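Local coordinates for uncharacterized protein (Bacteroides ovatus, PDB 4FS7) that is of uncharacterised function but, as an extracellular leucine-rich repeat protein of the BspA type, probably binds other proteins, at residues L169-E174 with L192-K197; N217-L222 with D239-L244. All coordinates share one frame; numbering follows the deposited sequence.

Contact 1: L169-E174 with L192-K197; sequences LPDSME and LPRNLK
E174 O accepts the backbone N-H of K197, with K197 N at 2.8 Å and an N-H...O angle of 157°. D171 makes two further bonds. Its CG stands anti to the backbone N (chi1 -161°), which swings the carboxylate across to R194: OD1 takes the backbone N of R194 at 3.0 Å, while OD2 forms a salt bridge with R194 NH1, also at 3.0 Å, in one of the two conformers of that arginine. There the guanidinium presents its edge, with OD2 in its plane, but the carboxylate stands 78° to that plane; neither donor lies in the carboxylate plane, NH1 standing well out of it. Each segment carries a type I beta turn, P170 to M173 and P193 to L196, in the connections that lead into neighbouring strands 175-176 and 198-199 of the BspA-type leucine-rich repeat, so equivalent turns stack one coil apart. A lysine in place of D171 would probably leave R194 N without its side-chain acceptor and set like charge beside the guanidinium. Between the turns, water 1 donates to D171 O and M173 O and accepts from N195 N at 2.9 Å, linking backbone atoms of both segments. On the buried side the P193 ring packs against L169, CD to CD1 at 3.9 Å, and its CG lies 4.0 Å from M173 CB. E174 and K197 run side by side, with a long and less certain salt bridge, OE1 to NZ at 3.7 Å, in one lysine conformer.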
ATOM      1  N   LEU A 169     -13.284  -4.016  -7.574  1.00 12.69           N
ATOM      2  CA  LEU A 169     -12.294  -3.977  -8.642  1.00 11.96           C
ATOM      3  C   LEU A 169     -12.730  -4.878  -9.784  1.00 13.22           C
ATOM      4  O   LEU A 169     -13.472  -5.823  -9.565  1.00 15.66           O
ATOM      5  CB  LEU A 169     -10.926  -4.425  -8.129  1.00 13.09           C
ATOM      6  CG  LEU A 169     -10.217  -3.467  -7.180  1.00 14.11           C
ATOM      7  CD1 LEU A 169      -9.080  -4.163  -6.453  1.00 14.55           C
ATOM      8  CD2 LEU A 169      -9.705  -2.239  -7.960  1.00 17.15           C
ATOM      9  N   PRO A 170     -12.269  -4.620 -11.020  1.00 12.55           N
ATOM     10  CA  PRO A 170     -12.597  -5.527 -12.113  1.00 14.03           C
ATOM     11  C   PRO A 170     -11.991  -6.898 -11.826  1.00 13.15           C
ATOM     12  O   PRO A 170     -10.803  -7.021 -11.496  1.00 14.00           O
ATOM     13  CB  PRO A 170     -11.922  -4.867 -13.329  1.00 13.78           C
ATOM     14  CG  PRO A 170     -11.729  -3.444 -12.936  1.00 15.52           C
ATOM     15  CD  PRO A 170     -11.440  -3.492 -11.473  1.00 14.00           C
ATOM     16  N   ASP A 171     -12.807  -7.925 -11.979  1.00 13.66           N
ATOM     17  CA  ASP A 171     -12.349  -9.256 -11.669  1.00 14.80           C
ATOM     18  C   ASP A 171     -11.242  -9.784 -12.559  1.00 14.37           C
ATOM     19  O   ASP A 171     -10.524 -10.706 -12.158  1.00 17.16           O
ATOM     20  CB  ASP A 171     -13.513 -10.223 -11.644  1.00 17.36           C
ATOM     21  CG  ASP A 171     -13.208 -11.493 -10.897  1.00 18.38           C
ATOM     22  OD1 ASP A 171     -12.681 -11.471  -9.730  1.00 18.91           O
ATOM     23  OD2 ASP A 171     -13.474 -12.531 -11.510  1.00 25.86           O
ATOM     24  N   SER A 172     -11.054  -9.216 -13.740  1.00 13.96           N
ATOM     25  CA  SER A 172     -10.000  -9.622 -14.626  1.00 14.20           C
ATOM     26  C   SER A 172      -8.655  -8.997 -14.338  1.00 14.37           C
ATOM     27  O   SER A 172      -7.644  -9.354 -14.971  1.00 15.23           O
ATOM     28  CB  SER A 172     -10.363  -9.256 -16.088  1.00 18.03           C
ATOM     29  OG  SER A 172     -10.474  -7.829 -16.238  1.00 21.00           O
HETATM   30  N   MSE A 173      -8.608  -8.035 -13.424  1.00 12.83           N
HETATM   31  CA  MSE A 173      -7.380  -7.273 -13.182  1.00 13.13           C
HETATM   32  C   MSE A 173      -6.301  -8.182 -12.561  1.00 12.02           C
HETATM   33  O   MSE A 173      -6.582  -8.956 -11.652  1.00 13.62           O
HETATM   34  CB  MSE A 173      -7.683  -6.074 -12.284  1.00 12.70           C
HETATM   35  CG  MSE A 173      -6.481  -5.151 -12.089  1.00 15.04           C
HETATM   36 SE   MSE A 173      -6.999  -3.374 -11.625  0.75 15.12          SE
HETATM   37  CE  MSE A 173      -7.795  -2.858 -13.333  1.00 17.83           C
ATOM     38  N   GLU A 174      -5.062  -8.039 -13.039  1.00 12.60           N
ATOM     39  CA  GLU A 174      -3.980  -8.896 -12.557  1.00 12.55           C
ATOM     40  C   GLU A 174      -2.906  -8.168 -11.761  1.00 11.56           C
ATOM     41  O   GLU A 174      -2.137  -8.830 -11.090  1.00 12.03           O
ATOM     42  CB  GLU A 174      -3.394  -9.694 -13.684  1.00 15.28           C
ATOM     43  CG  GLU A 174      -4.416 -10.712 -14.248  1.00 17.14           C
ATOM     44  CD  GLU A 174      -3.888 -11.727 -15.241  1.00 20.87           C
ATOM     45  OE1 GLU A 174      -2.709 -11.693 -15.613  1.00 27.32           O
ATOM     46  OE2 GLU A 174      -4.735 -12.561 -15.692  1.00 27.77           O
ATOM     47  N   LEU A 192     -10.210  -9.240  -3.595  1.00 11.23           N
ATOM     48  CA  LEU A 192      -9.229  -9.097  -4.629  1.00 10.90           C
ATOM     49  C   LEU A 192      -9.711  -9.780  -5.901  1.00 11.86           C
ATOM     50  O   LEU A 192     -10.400 -10.795  -5.843  1.00 13.23           O
ATOM     51  CB  LEU A 192      -7.889  -9.669  -4.158  1.00 11.74           C
ATOM     52  CG  LEU A 192      -7.223  -8.905  -3.006  1.00 11.39           C
ATOM     53  CD1 LEU A 192      -5.949  -9.646  -2.573  1.00 13.28           C
ATOM     54  CD2 LEU A 192      -6.863  -7.459  -3.412  1.00 13.22           C
ATOM     55  N   PRO A 193      -9.307  -9.259  -7.086  1.00 12.44           N
ATOM     56  CA  PRO A 193      -9.621  -9.949  -8.333  1.00 12.55           C
ATOM     57  C   PRO A 193      -9.177 -11.398  -8.247  1.00 13.28           C
ATOM     58  O   PRO A 193      -8.105 -11.694  -7.723  1.00 12.47           O
ATOM     59  CB  PRO A 193      -8.813  -9.151  -9.360  1.00 12.36           C
ATOM     60  CG  PRO A 193      -8.800  -7.786  -8.813  1.00 13.72           C
ATOM     61  CD  PRO A 193      -8.649  -7.980  -7.330  1.00 12.83           C
ATOM     62  N   ARG A 194      -9.986 -12.305  -8.776  1.00 13.28           N
ATOM     63  CA  ARG A 194      -9.826 -13.742  -8.543  0.50 14.85           C
ATOM     64  C   ARG A 194      -8.547 -14.344  -9.119  1.00 13.64           C
ATOM     65  O   ARG A 194      -8.120 -15.397  -8.672  1.00 17.16           O
ATOM     66  CB  ARG A 194     -11.078 -14.513  -9.013  0.50 17.93           C
ATOM     67  CG  ARG A 194     -12.342 -14.215  -8.177  0.50 21.05           C
ATOM     68  CD  ARG A 194     -13.625 -14.768  -8.831  0.50 26.36           C
ATOM     69  NE  ARG A 194     -14.841 -14.514  -8.048  0.50 30.79           N
ATOM     70  CZ  ARG A 194     -15.785 -13.640  -8.387  0.50 33.09           C
ATOM     71  NH1 ARG A 194     -15.650 -12.922  -9.491  0.50 34.02           N
ATOM     72  NH2 ARG A 194     -16.863 -13.480  -7.629  0.50 32.64           N
ATOM     73  N   ASN A 195      -7.971 -13.684 -10.117  1.00 13.40           N
ATOM     74  CA  ASN A 195      -6.726 -14.103 -10.752  0.50 13.38           C
ATOM     75  C   ASN A 195      -5.603 -13.067 -10.571  1.00 11.90           C
ATOM     76  O   ASN A 195      -4.685 -12.995 -11.361  1.00 13.60           O
ATOM     77  CB  ASN A 195      -6.949 -14.365 -12.239  0.50 15.01           C
ATOM     78  CG  ASN A 195      -5.968 -15.359 -12.818  0.50 15.61           C
ATOM     79  OD1 ASN A 195      -5.485 -15.163 -13.921  0.50 21.26           O
ATOM     80  ND2 ASN A 195      -5.688 -16.442 -12.089  0.50 15.26           N
ATOM     81  N   LEU A 196      -5.681 -12.265  -9.516  1.00 12.22           N
ATOM     82  CA  LEU A 196      -4.660 -11.251  -9.243  1.00 11.57           C
ATOM     83  C   LEU A 196      -3.294 -11.920  -9.119  1.00 10.97           C
ATOM     84  O   LEU A 196      -3.171 -12.960  -8.470  1.00 12.61           O
ATOM     85  CB  LEU A 196      -4.985 -10.491  -7.944  1.00 10.36           C
ATOM     86  CG  LEU A 196      -4.204  -9.207  -7.739  1.00 10.87           C
ATOM     87  CD1 LEU A 196      -4.613  -8.115  -8.729  1.00 13.28           C
ATOM     88  CD2 LEU A 196      -4.343  -8.719  -6.306  1.00 11.47           C
ATOM     89  N   LYS A 197      -2.289 -11.286  -9.716  1.00 11.75           N
ATOM     90  CA  LYS A 197      -0.894 -11.772  -9.743  0.50 10.54           C
ATOM     91  C   LYS A 197       0.050 -10.974  -8.859  1.00 11.08           C
ATOM     92  O   LYS A 197       0.909 -11.521  -8.176  1.00 11.60           O
ATOM     93  CB  LYS A 197      -0.339 -11.706 -11.164  0.50 10.44           C
ATOM     94  CG  LYS A 197      -1.148 -12.528 -12.221  0.50  9.35           C
ATOM     95  CD  LYS A 197      -1.045 -14.064 -11.993  0.50 13.12           C
ATOM     96  CE  LYS A 197      -1.998 -14.888 -12.840  0.50 12.65           C
ATOM     97  NZ  LYS A 197      -1.596 -14.915 -14.269  0.50 21.88           N
TER
HETATM   98  O   HOH W   1      -7.952 -11.413 -11.916  1.00 14.90           O

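Contact 2: N217-L222 with D239-L244; sequences NSLYYL and DSFTEL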
ATOM      1  N   ASN A 217      -5.011 -17.776  -5.077  1.00 15.33           N
ATOM      2  CA  ASN A 217      -3.924 -18.708  -5.337  1.00 15.16           C
ATOM      3  C   ASN A 217      -2.931 -18.214  -6.371  1.00 14.01           C
ATOM      4  O   ASN A 217      -1.749 -18.594  -6.346  1.00 17.27           O
ATOM      5  CB  ASN A 217      -4.478 -20.098  -5.692  1.00 17.58           C
ATOM      6  CG  ASN A 217      -5.164 -20.747  -4.499  1.00 27.07           C
ATOM      7  OD1 ASN A 217      -4.922 -20.366  -3.336  1.00 36.41           O
ATOM      8  ND2 ASN A 217      -6.021 -21.746  -4.767  1.00 36.32           N
ATOM      9  N   SER A 218      -3.401 -17.345  -7.261  1.00 13.94           N
ATOM     10  CA  SER A 218      -2.583 -16.776  -8.328  1.00 13.65           C
ATOM     11  C   SER A 218      -1.600 -15.655  -7.865  1.00 11.74           C
ATOM     12  O   SER A 218      -0.705 -15.299  -8.600  1.00 13.94           O
ATOM     13  CB  SER A 218      -3.479 -16.190  -9.435  1.00 14.00           C
ATOM     14  OG  SER A 218      -4.450 -15.324  -8.832  1.00 14.39           O
ATOM     15  N   LEU A 219      -1.840 -15.081  -6.694  1.00 11.69           N
ATOM     16  CA  LEU A 219      -1.097 -13.937  -6.236  1.00 10.74           C
ATOM     17  C   LEU A 219       0.271 -14.358  -5.735  1.00 11.60           C
ATOM     18  O   LEU A 219       0.385 -15.147  -4.802  1.00 13.12           O
ATOM     19  CB  LEU A 219      -1.886 -13.231  -5.140  1.00 11.46           C
ATOM     20  CG  LEU A 219      -1.216 -12.055  -4.445  1.00 10.78           C
ATOM     21  CD1 LEU A 219      -0.910 -10.908  -5.376  1.00 10.88           C
ATOM     22  CD2 LEU A 219      -2.101 -11.592  -3.310  1.00 12.73           C
ATOM     23  N   TYR A 220       1.318 -13.854  -6.393  1.00 12.16           N
ATOM     24  CA  TYR A 220       2.666 -14.334  -6.057  1.00 12.42           C
ATOM     25  C   TYR A 220       3.614 -13.274  -5.551  1.00 12.12           C
ATOM     26  O   TYR A 220       4.705 -13.609  -5.101  1.00 12.38           O
ATOM     27  CB  TYR A 220       3.279 -15.103  -7.232  1.00 13.67           C
ATOM     28  CG  TYR A 220       3.553 -14.284  -8.440  1.00 13.89           C
ATOM     29  CD1 TYR A 220       4.654 -13.463  -8.511  1.00 16.19           C
ATOM     30  CD2 TYR A 220       2.683 -14.326  -9.539  1.00 16.63           C
ATOM     31  CE1 TYR A 220       4.904 -12.703  -9.665  1.00 18.01           C
ATOM     32  CE2 TYR A 220       2.914 -13.566 -10.672  1.00 19.13           C
ATOM     33  CZ  TYR A 220       4.026 -12.747 -10.717  1.00 20.39           C
ATOM     34  OH  TYR A 220       4.314 -11.995 -11.831  1.00 25.23           O
ATOM     35  N   TYR A 221       3.213 -11.999  -5.621  1.00 12.01           N
ATOM     36  CA  TYR A 221       4.087 -10.885  -5.292  1.00 11.93           C
ATOM     37  C   TYR A 221       3.412  -9.823  -4.493  1.00 10.78           C
ATOM     38  O   TYR A 221       2.354  -9.338  -4.882  1.00 12.05           O
ATOM     39  CB  TYR A 221       4.654 -10.278  -6.590  1.00 12.90           C
ATOM     40  CG  TYR A 221       5.593  -9.101  -6.381  1.00 13.93           C
ATOM     41  CD1 TYR A 221       5.129  -7.792  -6.241  1.00 13.86           C
ATOM     42  CD2 TYR A 221       6.938  -9.307  -6.266  1.00 19.73           C
ATOM     43  CE1 TYR A 221       5.999  -6.738  -6.054  1.00 14.65           C
ATOM     44  CE2 TYR A 221       7.815  -8.256  -6.029  1.00 19.41           C
ATOM     45  CZ  TYR A 221       7.338  -6.967  -5.913  1.00 19.47           C
ATOM     46  OH  TYR A 221       8.214  -5.899  -5.699  1.00 23.12           O
ATOM     47  N   LEU A 222       4.052  -9.407  -3.409  1.00 10.55           N
ATOM     48  CA  LEU A 222       3.653  -8.195  -2.639  1.00  9.89           C
ATOM     49  C   LEU A 222       4.828  -7.242  -2.588  1.00  9.89           C
ATOM     50  O   LEU A 222       5.902  -7.603  -2.134  1.00 11.35           O
ATOM     51  CB  LEU A 222       3.269  -8.455  -1.165  1.00 12.13           C
ATOM     52  CG  LEU A 222       2.178  -9.456  -0.872  1.00 13.36           C
ATOM     53  CD1 LEU A 222       1.953  -9.651   0.639  1.00 13.90           C
ATOM     54  CD2 LEU A 222       0.877  -9.132  -1.545  1.00 14.91           C
ATOM     55  N   ASP A 239       2.224 -20.930   0.283  1.00 14.89           N
ATOM     56  CA  ASP A 239       3.303 -21.396  -0.571  1.00 15.41           C
ATOM     57  C   ASP A 239       3.245 -20.814  -1.986  1.00 14.49           C
ATOM     58  O   ASP A 239       4.233 -20.891  -2.745  1.00 17.16           O
ATOM     59  CB  ASP A 239       3.330 -22.933  -0.641  1.00 16.19           C
ATOM     60  CG  ASP A 239       3.687 -23.602   0.688  1.00 19.49           C
ATOM     61  OD1 ASP A 239       4.454 -22.987   1.494  1.00 21.56           O
ATOM     62  OD2 ASP A 239       3.210 -24.774   0.903  1.00 21.94           O
ATOM     63  N   SER A 240       2.098 -20.275  -2.381  1.00 14.60           N
ATOM     64  CA  SER A 240       1.903 -19.663  -3.693  1.00 14.73           C
ATOM     65  C   SER A 240       2.646 -18.334  -3.878  1.00 14.03           C
ATOM     66  O   SER A 240       2.887 -17.911  -5.016  1.00 14.92           O
ATOM     67  CB  SER A 240       0.396 -19.473  -3.965  1.00 16.80           C
ATOM     68  OG  SER A 240      -0.264 -19.001  -2.814  1.00 16.28           O
ATOM     69  N   PHE A 241       3.075 -17.698  -2.790  1.00 13.39           N
ATOM     70  CA  PHE A 241       3.914 -16.510  -2.926  1.00 13.31           C
ATOM     71  C   PHE A 241       5.310 -16.915  -3.323  1.00 14.93           C
ATOM     72  O   PHE A 241       5.855 -17.870  -2.774  1.00 15.83           O
ATOM     73  CB  PHE A 241       3.928 -15.665  -1.652  1.00 13.04           C
ATOM     74  CG  PHE A 241       2.705 -14.823  -1.504  1.00 12.90           C
ATOM     75  CD1 PHE A 241       1.575 -15.325  -0.942  1.00 18.44           C
ATOM     76  CD2 PHE A 241       2.661 -13.562  -2.077  1.00 16.89           C
ATOM     77  CE1 PHE A 241       0.425 -14.552  -0.859  1.00 19.67           C
ATOM     78  CE2 PHE A 241       1.517 -12.808  -1.986  1.00 16.49           C
ATOM     79  CZ  PHE A 241       0.419 -13.317  -1.347  1.00 19.17           C
ATOM     80  N   THR A 242       5.887 -16.160  -4.261  1.00 12.33           N
ATOM     81  CA  THR A 242       7.276 -16.332  -4.634  1.00 13.79           C
ATOM     82  C   THR A 242       8.187 -15.161  -4.257  1.00 14.17           C
ATOM     83  O   THR A 242       9.399 -15.377  -4.110  1.00 14.77           O
ATOM     84  CB  THR A 242       7.408 -16.673  -6.085  1.00 16.83           C
ATOM     85  OG1 THR A 242       6.878 -15.596  -6.850  1.00 17.63           O
ATOM     86  CG2 THR A 242       6.685 -18.014  -6.417  1.00 18.32           C
ATOM     87  N   GLU A 243       7.643 -13.957  -4.082  1.00 13.11           N
ATOM     88  CA  GLU A 243       8.439 -12.848  -3.620  1.00 12.82           C
ATOM     89  C   GLU A 243       7.632 -11.860  -2.798  1.00 11.34           C
ATOM     90  O   GLU A 243       6.544 -11.457  -3.190  1.00 12.79           O
ATOM     91  CB  GLU A 243       9.096 -12.108  -4.777  1.00 15.33           C
ATOM     92  CG  GLU A 243      10.014 -10.996  -4.294  1.00 16.62           C
ATOM     93  CD  GLU A 243      10.804 -10.272  -5.366  1.00 19.20           C
ATOM     94  OE1 GLU A 243      10.643 -10.568  -6.563  1.00 22.79           O
ATOM     95  OE2 GLU A 243      11.593  -9.376  -5.004  1.00 20.01           O
ATOM     96  N   LEU A 244       8.228 -11.485  -1.666  1.00 11.29           N
ATOM     97  CA  LEU A 244       7.808 -10.353  -0.848  1.00 10.63           C
ATOM     98  C   LEU A 244       8.912  -9.313  -0.931  1.00 10.55           C
ATOM     99  O   LEU A 244      10.090  -9.671  -0.855  1.00 11.53           O
ATOM    100  CB  LEU A 244       7.601 -10.748   0.627  1.00 12.13           C
ATOM    101  CG  LEU A 244       6.669 -11.920   0.885  1.00 12.43           C
ATOM    102  CD1 LEU A 244       6.620 -12.236   2.353  1.00 16.51           C
ATOM    103  CD2 LEU A 244       5.278 -11.661   0.331  1.00 19.12           C
TER
HETATM  104  O   HOH W   2      -2.419 -20.370  -2.180  1.00 25.38           O
HETATM  105  O   HOH W   3      -1.197 -16.560  -3.157  1.00 16.82           O
HETATM  106  O   HOH W   4      10.762  -6.632  -5.089  1.00 24.29           O
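F241 carries its ring with CG anti to the carbonyl carbon (chi1 -79°), while L219, its CG anti to the backbone N (chi1 175°), sends its branch to the end of that ring: L219 CD2 lies 3.6 Å from F241 CZ. L222 meets the same ring through CG, 3.6 Å from F241 CE2, and the carbonyl oxygen L219 O sits over the centre of one face, 3.7 Å above the plane. The far end of the ring, CE2 and CZ, is thus met by both leucines of the preceding coil, and F215 meets the ring edge-to-face. Beside this apolar cluster, Y220 O is gripped by two backbone donors. T242 N reaches it at 2.9 Å in the carbonyl plane, on a lone pair, whereas E243 N comes nearly along the C=O axis. L222 N bonds to E243 O at 3.2 Å; this bond and that of E243 N to Y220 O flank Y221, marking its parallel pairing with E243, and L222 pairs next with L244. On the face bearing Y221 and E243, the two side chains run the same way; E243 CD is 3.7 Å from Y221 CE2, at the ring's edge, with the carboxylate turned 85° to the ring. Water 4 joins Y221 OH to E243 OE2. On the face bearing L222 and L244, the leucines lie side by side, L222 CD1 to L244 CD2 at 3.9 Å. Further back along the chain, S240 OG accepts from water 2, which also donates to N217 OD1, and donates to water 3, which bonds L219 O. All this matches a BspA-type leucine-rich repeat solenoid, in which each coil here adds a short parallel strand with its leucine turned inward.

How the contacts relate
Both contacts join successive coils of one solenoid and feed the same parallel sheet, contact 1 through strands 175-176 and 198-199, contact 2 through 221-222 and 243-244. Each is partly buried, with an apolar inner side and a polar, watered rim. Their chemistry differs by position: contact 1 ends just before its strands and relies on charged side chains and proline, whereas contact 2 reaches into the sheet and adds strand pairing and a buried phenylalanine ring. They lie in series, centres 14 Å apart, and meet directly where 192-197 adjoins 217-222: L196 O to S218 OG at 2.7 Å and K197 O to Y220 N at 3.0 Å are probable hydrogen bonds.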